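Local coordinates for pyridoxal kinase (Lactobacillus plantarum, PDB 3H74), which probably catalyses the ATP-dependent phosphorylation of pyridoxal to pyridoxal 5'-phosphate, as a kinase of the ribokinase clan, at residues Thr44-Ser47 / Thr51-Val54; Leu24-Ala29 / Gln268-Leu273; Asp136-Asn141 / Ala146-Ala151. One frame throughout, in Å; residues are numbered along the deposited sequence.

Interaction 1 (Thr44-Ser47 / Thr51-Val54); sequences THTS and TPAV
Pro52 turns its ring into a bend earlier in the same loop and meets Thr44 and Thr46 there. Its CB sits 3.5 Å from Thr44 O and 3.8 Å from Thr44 OG1, so this corner of the ring rests on two oxygens of one residue. The side chains of Thr44 and Pro52 cross at about a right angle. The neighbouring ring carbon reaches further along the loop: Pro52 CG lies 3.8 Å from Thr46 CG2, a methyl that comes at the ring obliquely, and 4.0 Å from His45 O. No hydrogen bond joins 44-47 to 51-54; the contact is van der Waals packing of a pyrrolidine ring on methyl, hydroxyl and carbonyl groups.

The bend that receives the ring is held from within. With Thr44 OG1 set between its backbone N and carbonyl carbon (chi1 70°), the hydroxyl donates to His45 O over 2.8 Å. His45 points away from Pro52 and fixes the other side of the bend: its ND1 accepts from Ser47 N at 3.1 Å, with an N-H...N angle of 155° and the donor only 8° out of the ring plane. The far nitrogen, NE2, bonds to Arg258 O, so both ring nitrogens are engaged, and Tyr49 packs edge-to-face with the imidazole. Thr46 also touches His280, which belongs to the C-terminal run of six histidines, evidently a purification tag.

As in other pyridoxal kinases, this loop probably borders the pyridoxal pocket. Here it links strand 32-42 to its antiparallel neighbour 54-55 at one edge of the central sheet, and beyond Pro52 the chain enters 54-55 with Val54 lying against Ser40 and Leu42.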
ATOM      1  N   THR A  44      16.256  -0.793 -10.910  1.00  4.99           N
ATOM      2  CA  THR A  44      15.075  -0.130 -11.476  1.00  5.40           C
ATOM      3  C   THR A  44      13.869  -0.959 -11.051  1.00  5.11           C
ATOM      4  O   THR A  44      14.021  -2.109 -10.623  1.00  5.27           O
ATOM      5  CB  THR A  44      15.071  -0.121 -13.037  1.00  6.03           C
ATOM      6  OG1 THR A  44      14.861  -1.457 -13.526  1.00  5.47           O
ATOM      7  CG2 THR A  44      16.351   0.447 -13.642  1.00  6.63           C
ATOM      8  N   HIS A  45      12.658  -0.423 -11.211  1.00  5.38           N
ATOM      9  CA  HIS A  45      11.506  -1.288 -11.021  1.00  5.83           C
ATOM     10  C   HIS A  45      11.413  -2.314 -12.153  1.00  6.54           C
ATOM     11  O   HIS A  45      12.188  -2.285 -13.121  1.00  6.27           O
ATOM     12  CB  HIS A  45      10.194  -0.523 -10.745  1.00  6.24           C
ATOM     13  CG  HIS A  45       9.681   0.305 -11.884  1.00  6.04           C
ATOM     14  ND1 HIS A  45       9.369  -0.221 -13.123  1.00  7.20           N
ATOM     15  CD2 HIS A  45       9.359   1.619 -11.939  1.00  6.90           C
ATOM     16  CE1 HIS A  45       8.893   0.743 -13.894  1.00  7.19           C
ATOM     17  NE2 HIS A  45       8.886   1.869 -13.200  1.00  7.36           N
ATOM     18  N   THR A  46      10.477  -3.241 -11.993  1.00  7.70           N
ATOM     19  CA  THR A  46      10.407  -4.418 -12.851  1.00  9.48           C
ATOM     20  C   THR A  46       9.518  -4.252 -14.090  1.00 10.10           C
ATOM     21  O   THR A  46       9.238  -5.236 -14.781  1.00 11.32           O
ATOM     22  CB  THR A  46       9.948  -5.655 -12.031  1.00  9.99           C
ATOM     23  OG1 THR A  46       8.768  -5.328 -11.292  1.00 12.49           O
ATOM     24  CG2 THR A  46      11.027  -6.081 -11.051  1.00 11.53           C
ATOM     25  N   SER A  47       9.098  -3.026 -14.395  1.00 10.04           N
ATOM     26  CA  SER A  47       8.176  -2.805 -15.508  1.00 11.00           C
ATOM     27  C   SER A  47       8.760  -1.900 -16.601  1.00 10.45           C
ATOM     28  O   SER A  47       8.511  -0.697 -16.620  1.00 10.95           O
ATOM     29  CB  SER A  47       6.836  -2.263 -14.983  1.00 11.28           C
ATOM     30  OG  SER A  47       6.228  -3.171 -14.069  1.00 15.28           O
ATOM     31  N   THR A  51      15.496  -6.767 -17.179  1.00  7.21           N
ATOM     32  CA  THR A  51      15.756  -7.447 -15.919  1.00  7.19           C
ATOM     33  C   THR A  51      16.623  -6.598 -14.991  1.00  6.55           C
ATOM     34  O   THR A  51      17.756  -6.282 -15.329  1.00  6.35           O
ATOM     35  CB  THR A  51      16.466  -8.778 -16.192  1.00  7.04           C
ATOM     36  OG1 THR A  51      15.637  -9.567 -17.063  1.00  7.83           O
ATOM     37  CG2 THR A  51      16.697  -9.542 -14.901  1.00  8.51           C
ATOM     38  N   PRO A  52      16.079  -6.196 -13.827  1.00  6.72           N
ATOM     39  CA  PRO A  52      16.890  -5.398 -12.916  1.00  6.83           C
ATOM     40  C   PRO A  52      17.903  -6.195 -12.109  1.00  6.40           C
ATOM     41  O   PRO A  52      17.798  -7.422 -11.980  1.00  6.74           O
ATOM     42  CB  PRO A  52      15.862  -4.743 -11.986  1.00  7.36           C
ATOM     43  CG  PRO A  52      14.585  -5.389 -12.233  1.00  9.53           C
ATOM     44  CD  PRO A  52      14.700  -6.378 -13.345  1.00  6.77           C
ATOM     45  N   ALA A  53      18.880  -5.470 -11.568  1.00  6.00           N
ATOM     46  CA  ALA A  53      19.866  -6.020 -10.642  1.00  6.41           C
ATOM     47  C   ALA A  53      19.304  -5.861  -9.232  1.00  6.49           C
ATOM     48  O   ALA A  53      19.027  -4.738  -8.793  1.00  6.16           O
ATOM     49  CB  ALA A  53      21.183  -5.283 -10.777  1.00  7.17           C
ATOM     50  N   VAL A  54      19.127  -6.966  -8.519  1.00  6.35           N
ATOM     51  CA  VAL A  54      18.364  -6.973  -7.280  1.00  7.27           C
ATOM     52  C   VAL A  54      19.170  -7.597  -6.154  1.00  7.53           C
ATOM     53  O   VAL A  54      19.762  -8.670  -6.330  1.00  8.87           O
ATOM     54  CB  VAL A  54      17.063  -7.790  -7.459  1.00  7.26           C
ATOM     55  CG1 VAL A  54      16.256  -7.865  -6.152  1.00  8.73           C
ATOM     56  CG2 VAL A  54      16.200  -7.210  -8.584  1.00  7.90           C
TER

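Interaction 2 (Leu24-Ala29 / Gln268-Leu273); sequences LPVLTA and QAILAL
Ile270 meets the last turn of helix 19-29 with two separate methyls. Its CG2 packs 3.8 Å from Ala29 CB and 3.5 Å from Ala29 O, while CD1, at the end of the other branch, reaches back one turn to Val26 CG1 at 3.9 Å. The side chains of Val26 and Ile270 cross at about a right angle. With Ile270 CG1 beside the backbone N and anti to the carbonyl carbon (chi1 -74°), CG2 lies opposite the N, and the two branches reach different residues of the neighbouring helix. Leu271 adds its CD1, 4.0 Å from Ala29 CB, at the more exposed margin.

The two helix segments run nearly parallel, their axes 9.8 Å apart and inclined by 13°. Helix 19-29 is the connection of a right-handed beta-alpha-beta crossover between strands 4-13 and 32-42 of the Rossmann-like ribokinase core; helix 264-274, the last of the chain, lies alongside it.

Around this apolar patch, Asn274 ND2 bonds to Ala29 O, adding a polar link between the helix ends. Trp241 of helix 231-251 packs on Ile270, and Leu27 faces the sheet, touching Met6, Val8, Tyr32 and Val34. Further back, Leu24 O takes two bonds from Thr28, one from N and one from OG1 (2.7 Å), arriving from opposite faces of the carbonyl plane.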
ATOM      1  N   LEU A  24       8.740   7.931   0.833  1.00  7.36           N
ATOM      2  CA  LEU A  24       9.611   8.769   1.652  1.00  8.16           C
ATOM      3  C   LEU A  24       9.270  10.256   1.555  1.00  7.60           C
ATOM      4  O   LEU A  24       9.038  10.897   2.585  1.00  7.68           O
ATOM      5  CB  LEU A  24      11.096   8.513   1.348  1.00  9.22           C
ATOM      6  CG  LEU A  24      11.891   7.806   2.442  1.00  9.82           C
ATOM      7  CD1 LEU A  24      13.245   7.389   1.902  1.00 10.67           C
ATOM      8  CD2 LEU A  24      12.049   8.689   3.686  1.00  9.66           C
ATOM      9  N   PRO A  25       9.270  10.829   0.337  1.00  7.43           N
ATOM     10  CA  PRO A  25       8.879  12.236   0.223  1.00  7.31           C
ATOM     11  C   PRO A  25       7.473  12.530   0.761  1.00  6.63           C
ATOM     12  O   PRO A  25       7.285  13.512   1.481  1.00  6.69           O
ATOM     13  CB  PRO A  25       8.969  12.504  -1.291  1.00  7.23           C
ATOM     14  CG  PRO A  25       9.997  11.517  -1.769  1.00  8.19           C
ATOM     15  CD  PRO A  25       9.703  10.287  -0.963  1.00  8.10           C
ATOM     16  N   VAL A  26       6.498  11.687   0.438  1.00  5.93           N
ATOM     17  CA  VAL A  26       5.126  11.932   0.848  1.00  6.62           C
ATOM     18  C   VAL A  26       4.983  11.945   2.374  1.00  5.85           C
ATOM     19  O   VAL A  26       4.424  12.880   2.952  1.00  5.67           O
ATOM     20  CB  VAL A  26       4.180  10.904   0.190  1.00  6.54           C
ATOM     21  CG1 VAL A  26       2.792  10.930   0.829  1.00  7.03           C
ATOM     22  CG2 VAL A  26       4.081  11.164  -1.312  1.00  7.54           C
ATOM     23  N   LEU A  27       5.503  10.917   3.034  1.00  5.30           N
ATOM     24  CA  LEU A  27       5.329  10.805   4.472  1.00  5.91           C
ATOM     25  C   LEU A  27       6.206  11.792   5.239  1.00  5.64           C
ATOM     26  O   LEU A  27       5.809  12.297   6.283  1.00  5.94           O
ATOM     27  CB  LEU A  27       5.519   9.357   4.922  1.00  5.60           C
ATOM     28  CG  LEU A  27       4.342   8.465   4.485  1.00  6.82           C
ATOM     29  CD1 LEU A  27       4.750   6.999   4.483  1.00  8.55           C
ATOM     30  CD2 LEU A  27       3.104   8.692   5.348  1.00  9.11           C
ATOM     31  N   THR A  28       7.377  12.103   4.705  1.00  5.71           N
ATOM     32  CA  THR A  28       8.193  13.173   5.278  1.00  6.62           C
ATOM     33  C   THR A  28       7.422  14.496   5.220  1.00  6.35           C
ATOM     34  O   THR A  28       7.354  15.222   6.217  1.00  7.28           O
ATOM     35  CB  THR A  28       9.543  13.281   4.556  1.00  6.83           C
ATOM     36  OG1 THR A  28      10.257  12.055   4.723  1.00  6.89           O
ATOM     37  CG2 THR A  28      10.393  14.416   5.124  1.00  7.80           C
ATOM     38  N   ALA A  29       6.809  14.798   4.079  1.00  6.64           N
ATOM     39  CA  ALA A  29       6.040  16.035   3.952  1.00  6.98           C
ATOM     40  C   ALA A  29       4.877  16.065   4.932  1.00  7.43           C
ATOM     41  O   ALA A  29       4.486  17.128   5.408  1.00  7.17           O
ATOM     42  CB  ALA A  29       5.547  16.213   2.525  1.00  7.06           C
ATOM     43  N   GLN A 268       2.372  19.766  -2.507  0.50  7.79           N
ATOM     44  CA  GLN A 268       1.746  21.068  -2.297  0.50  8.38           C
ATOM     45  C   GLN A 268       0.443  20.969  -1.494  0.50  8.35           C
ATOM     46  O   GLN A 268       0.184  21.791  -0.612  0.50  8.70           O
ATOM     47  CB  GLN A 268       1.508  21.749  -3.644  0.50  8.79           C
ATOM     48  CG  GLN A 268       1.038  23.182  -3.551  0.50 10.70           C
ATOM     49  CD  GLN A 268       0.704  23.760  -4.908  0.50 12.96           C
ATOM     50  OE1 GLN A 268       0.019  23.129  -5.717  0.50 14.47           O
ATOM     51  NE2 GLN A 268       1.181  24.972  -5.164  0.50 14.30           N
ATOM     52  N   ALA A 269      -0.372  19.961  -1.793  1.00  8.05           N
ATOM     53  CA  ALA A 269      -1.624  19.743  -1.068  1.00  7.98           C
ATOM     54  C   ALA A 269      -1.368  19.316   0.368  1.00  8.22           C
ATOM     55  O   ALA A 269      -2.073  19.751   1.280  1.00  8.75           O
ATOM     56  CB  ALA A 269      -2.503  18.728  -1.781  1.00  8.28           C
ATOM     57  N   ILE A 270      -0.349  18.487   0.569  1.00  7.86           N
ATOM     58  CA  ILE A 270       0.043  18.059   1.905  1.00  8.66           C
ATOM     59  C   ILE A 270       0.478  19.259   2.755  1.00  9.75           C
ATOM     60  O   ILE A 270       0.040  19.414   3.901  1.00 10.38           O
ATOM     61  CB  ILE A 270       1.164  17.005   1.830  1.00  7.89           C
ATOM     62  CG1 ILE A 270       0.586  15.665   1.352  1.00  8.22           C
ATOM     63  CG2 ILE A 270       1.849  16.871   3.191  1.00  8.74           C
ATOM     64  CD1 ILE A 270       1.617  14.690   0.829  1.00  8.45           C
ATOM     65  N   LEU A 271       1.321  20.114   2.193  1.00 10.74           N
ATOM     66  CA  LEU A 271       1.766  21.293   2.927  1.00 12.57           C
ATOM     67  C   LEU A 271       0.609  22.262   3.202  1.00 13.51           C
ATOM     68  O   LEU A 271       0.547  22.869   4.278  1.00 14.29           O
ATOM     69  CB  LEU A 271       2.928  21.969   2.199  1.00 13.11           C
ATOM     70  CG  LEU A 271       4.315  21.479   2.638  1.00 14.71           C
ATOM     71  CD1 LEU A 271       4.574  20.039   2.269  1.00 15.22           C
ATOM     72  CD2 LEU A 271       5.413  22.329   2.073  1.00 17.03           C
ATOM     73  N   ALA A 272      -0.322  22.388   2.257  1.00 14.21           N
ATOM     74  CA  ALA A 272      -1.506  23.229   2.464  1.00 15.06           C
ATOM     75  C   ALA A 272      -2.368  22.693   3.602  1.00 15.54           C
ATOM     76  O   ALA A 272      -2.869  23.466   4.421  1.00 15.71           O
ATOM     77  CB  ALA A 272      -2.314  23.358   1.185  1.00 15.53           C
ATOM     78  N   LEU A 273      -2.498  21.387   3.712  1.00 15.77           N
ATOM     79  CA  LEU A 273      -3.246  20.766   4.796  1.00 16.56           C
ATOM     80  C   LEU A 273      -2.531  21.010   6.114  1.00 17.29           C
ATOM     81  O   LEU A 273      -3.136  21.302   7.083  1.00 17.77           O
ATOM     82  CB  LEU A 273      -3.414  19.261   4.564  1.00 16.24           C
ATOM     83  CG  LEU A 273      -4.298  18.515   5.576  1.00 16.91           C
ATOM     84  CD1 LEU A 273      -5.771  19.057   5.555  1.00 17.53           C
ATOM     85  CD2 LEU A 273      -4.207  17.046   5.279  1.00 16.28           C
TER

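Interaction 3 (Asp136-Asn141 / Ala146-Ala151); sequences DVILPN and ALLTGA. With SO4 (sulfate ion), chain B.
Leu148 points one methyl, CD1, at two residues of the facing segment. Ile138 meets it end-on, CD1 to CD1 at 4.3 Å, and Pro140 offers its CB, 4.5 Å from Leu148 CD1. The single methyl therefore bridges a strand residue and the proline two places on, both of which direct their side chains toward the helix. Setting Ile138 CG1 between its backbone N and carbonyl carbon (chi1 62°) sends the longer branch across to the leucine. The spacing is relaxed and little surface is buried, yet all three residues are buried in the fold: Leu110 and Leu166 also cover Leu148, Ile132 packs on Ile138 and Pro108 on Pro140.

This is the beta-alpha turn from strand 137-138 into helix 142-149, with the helix folded back beside the strand that leads to it. Asn141 is the N-cap, its OD1 accepting from Glu144 N. The sequence Asn-Thr-Thr-Glu from Asn141 to Glu144 fits the NXXE motif of the ribokinase superfamily, which is associated with magnesium and phosphate binding. On its other side the amide gives ND2 to sulfate O2 at 2.9 Å, nearly straight with an N-H...O angle of 176°, and also to Gly111 O. Three bonds thus fix the rotation of the amide.

At the far end of the helix, Leu148 O receives Arg129 NE and Gln169 NE2, so this carbonyl is satisfied by side chains. The contact combines an apolar patch with a polar turn: two methyls and a ring methylene meet loosely between helix and strand, and the capping amide offers N-H to an anion. The sulfate, probably from the crystallisation liquor, may mark a place where a phosphate of ATP, or the one being transferred, binds.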
ATOM      1  N   ASP A 136      -4.797  -2.701  10.979  1.00  9.03           N
ATOM      2  CA  ASP A 136      -5.997  -1.884  11.137  1.00  8.78           C
ATOM      3  C   ASP A 136      -6.716  -1.676   9.812  1.00  8.50           C
ATOM      4  O   ASP A 136      -7.943  -1.588   9.764  1.00  8.39           O
ATOM      5  CB  ASP A 136      -5.629  -0.532  11.744  1.00  9.14           C
ATOM      6  CG  ASP A 136      -5.033  -0.669  13.119  1.00 10.53           C
ATOM      7  OD1 ASP A 136      -3.840  -0.368  13.302  1.00 10.80           O
ATOM      8  OD2 ASP A 136      -5.760  -1.113  14.036  1.00 12.13           O
ATOM      9  N   VAL A 137      -5.941  -1.557   8.739  1.00  7.97           N
ATOM     10  CA  VAL A 137      -6.480  -1.311   7.410  1.00  8.00           C
ATOM     11  C   VAL A 137      -5.677  -2.138   6.422  1.00  7.39           C
ATOM     12  O   VAL A 137      -4.446  -2.154   6.489  1.00  7.82           O
ATOM     13  CB  VAL A 137      -6.391   0.195   7.027  1.00  8.20           C
ATOM     14  CG1 VAL A 137      -6.868   0.420   5.600  1.00  8.96           C
ATOM     15  CG2 VAL A 137      -7.228   1.042   7.977  1.00  9.44           C
ATOM     16  N   ILE A 138      -6.366  -2.827   5.516  1.00  7.14           N
ATOM     17  CA  ILE A 138      -5.715  -3.455   4.364  1.00  7.51           C
ATOM     18  C   ILE A 138      -6.261  -2.834   3.088  1.00  6.89           C
ATOM     19  O   ILE A 138      -7.418  -2.405   3.048  1.00  7.08           O
ATOM     20  CB  ILE A 138      -5.845  -5.004   4.353  1.00  7.39           C
ATOM     21  CG1 ILE A 138      -7.306  -5.458   4.258  1.00  8.48           C
ATOM     22  CG2 ILE A 138      -5.195  -5.590   5.587  1.00  9.12           C
ATOM     23  CD1 ILE A 138      -7.466  -6.906   3.799  1.00  9.13           C
ATOM     24  N   LEU A 139      -5.431  -2.807   2.045  1.00  6.54           N
ATOM     25  CA  LEU A 139      -5.742  -2.097   0.802  1.00  6.53           C
ATOM     26  C   LEU A 139      -5.640  -2.985  -0.443  1.00  6.88           C
ATOM     27  O   LEU A 139      -4.956  -2.631  -1.409  1.00  7.00           O
ATOM     28  CB  LEU A 139      -4.809  -0.887   0.661  1.00  6.74           C
ATOM     29  CG  LEU A 139      -4.876   0.154   1.781  1.00  6.30           C
ATOM     30  CD1 LEU A 139      -3.757   1.188   1.626  1.00  7.80           C
ATOM     31  CD2 LEU A 139      -6.245   0.840   1.821  1.00  8.78           C
ATOM     32  N   PRO A 140      -6.338  -4.141  -0.447  1.00  6.68           N
ATOM     33  CA  PRO A 140      -6.286  -4.999  -1.622  1.00  6.93           C
ATOM     34  C   PRO A 140      -6.967  -4.362  -2.825  1.00  7.22           C
ATOM     35  O   PRO A 140      -7.932  -3.604  -2.673  1.00  7.83           O
ATOM     36  CB  PRO A 140      -7.098  -6.224  -1.180  1.00  7.20           C
ATOM     37  CG  PRO A 140      -8.061  -5.671  -0.174  1.00  7.64           C
ATOM     38  CD  PRO A 140      -7.227  -4.702   0.596  1.00  7.04           C
ATOM     39  N   ASN A 141      -6.481  -4.691  -4.013  1.00  7.01           N
ATOM     40  CA  ASN A 141      -7.268  -4.485  -5.217  1.00  7.81           C
ATOM     41  C   ASN A 141      -8.248  -5.662  -5.360  1.00  8.27           C
ATOM     42  O   ASN A 141      -8.327  -6.527  -4.479  1.00  8.03           O
ATOM     43  CB  ASN A 141      -6.371  -4.271  -6.452  1.00  7.99           C
ATOM     44  CG  ASN A 141      -5.519  -5.484  -6.786  1.00  7.81           C
ATOM     45  OD1 ASN A 141      -5.896  -6.617  -6.502  1.00  8.16           O
ATOM     46  ND2 ASN A 141      -4.364  -5.255  -7.412  1.00  7.92           N
ATOM     47  N   ALA A 146     -10.046 -11.295  -3.792  1.00  9.47           N
ATOM     48  CA  ALA A 146     -10.436 -12.664  -4.127  1.00  9.70           C
ATOM     49  C   ALA A 146      -9.381 -13.680  -3.695  1.00  9.63           C
ATOM     50  O   ALA A 146      -9.712 -14.729  -3.126  1.00  9.53           O
ATOM     51  CB  ALA A 146     -10.729 -12.787  -5.613  1.00 10.48           C
ATOM     52  N   LEU A 147      -8.107 -13.389  -3.955  1.00  8.98           N
ATOM     53  CA  LEU A 147      -7.036 -14.285  -3.522  1.00  8.70           C
ATOM     54  C   LEU A 147      -7.064 -14.493  -2.008  1.00  8.58           C
ATOM     55  O   LEU A 147      -6.930 -15.618  -1.523  1.00  8.72           O
ATOM     56  CB  LEU A 147      -5.668 -13.772  -3.964  1.00  8.69           C
ATOM     57  CG  LEU A 147      -5.361 -13.944  -5.447  1.00  9.52           C
ATOM     58  CD1 LEU A 147      -4.213 -13.012  -5.803  1.00  9.27           C
ATOM     59  CD2 LEU A 147      -5.031 -15.390  -5.820  1.00 10.33           C
ATOM     60  N   LEU A 148      -7.263 -13.415  -1.258  1.00  8.50           N
ATOM     61  CA  LEU A 148      -7.231 -13.496   0.203  1.00  9.07           C
ATOM     62  C   LEU A 148      -8.408 -14.277   0.781  1.00  9.97           C
ATOM     63  O   LEU A 148      -8.243 -15.001   1.767  1.00 10.19           O
ATOM     64  CB  LEU A 148      -7.153 -12.107   0.837  1.00  8.76           C
ATOM     65  CG  LEU A 148      -5.834 -11.364   0.625  1.00  8.63           C
ATOM     66  CD1 LEU A 148      -5.995  -9.915   1.057  1.00  7.96           C
ATOM     67  CD2 LEU A 148      -4.696 -12.023   1.377  1.00  9.06           C
ATOM     68  N   THR A 149      -9.582 -14.147   0.175  1.00 10.92           N
ATOM     69  CA  THR A 149     -10.757 -14.903   0.639  1.00 12.05           C
ATOM     70  C   THR A 149     -10.859 -16.311   0.040  1.00 12.53           C
ATOM     71  O   THR A 149     -11.617 -17.142   0.553  1.00 13.37           O
ATOM     72  CB  THR A 149     -12.075 -14.174   0.346  1.00 12.12           C
ATOM     73  OG1 THR A 149     -12.228 -14.030  -1.067  1.00 12.96           O
ATOM     74  CG2 THR A 149     -12.124 -12.811   1.026  1.00 13.37           C
ATOM     75  N   GLY A 150     -10.125 -16.578  -1.037  1.00 12.81           N
ATOM     76  CA  GLY A 150     -10.210 -17.866  -1.742  1.00 14.00           C
ATOM     77  C   GLY A 150     -11.236 -17.925  -2.866  1.00 14.53           C
ATOM     78  O   GLY A 150     -11.334 -18.936  -3.583  1.00 16.00           O
ATOM     79  N   ALA A 151     -12.010 -16.860  -3.034  1.00 14.42           N
ATOM     80  CA  ALA A 151     -13.021 -16.817  -4.085  1.00 14.72           C
ATOM     81  C   ALA A 151     -12.360 -16.737  -5.463  1.00 15.33           C
ATOM     82  O   ALA A 151     -11.335 -16.067  -5.617  1.00 14.94           O
ATOM     83  CB  ALA A 151     -13.956 -15.643  -3.865  1.00 14.40           C
TER
HETATM   84  S   SO4 B 281      -2.558  -1.726  -7.284  1.00 12.50           S
HETATM   85  O1  SO4 B 281      -1.977  -2.477  -6.172  1.00 13.63           O
HETATM   86  O2  SO4 B 281      -3.629  -2.501  -7.910  1.00 14.29           O
HETATM   87  O3  SO4 B 281      -3.059  -0.432  -6.821  1.00 15.01           O
HETATM   88  O4  SO4 B 281      -1.520  -1.498  -8.295  1.00 15.19           O

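Interactions 1 and 3 follow strands 32-42 and 137-138 where these leave the sheet at the same end, the side where ribokinase-like enzymes place their active site. Their centres are 26 Å apart and do not touch, but the sulfate at Asn141 lies between them: its O4 is 9.8 Å from Ser47 OG. Interaction 2 belongs to the other end, where helix 19-29 turns into strand 32-42; its centre is 28 Å from each of the others, and it and interaction 3 lie on opposite sides of the chain's centre. By joining 24-29 to 268-273, it brings the first and last helices together, with the other two contacts falling between them in sequence.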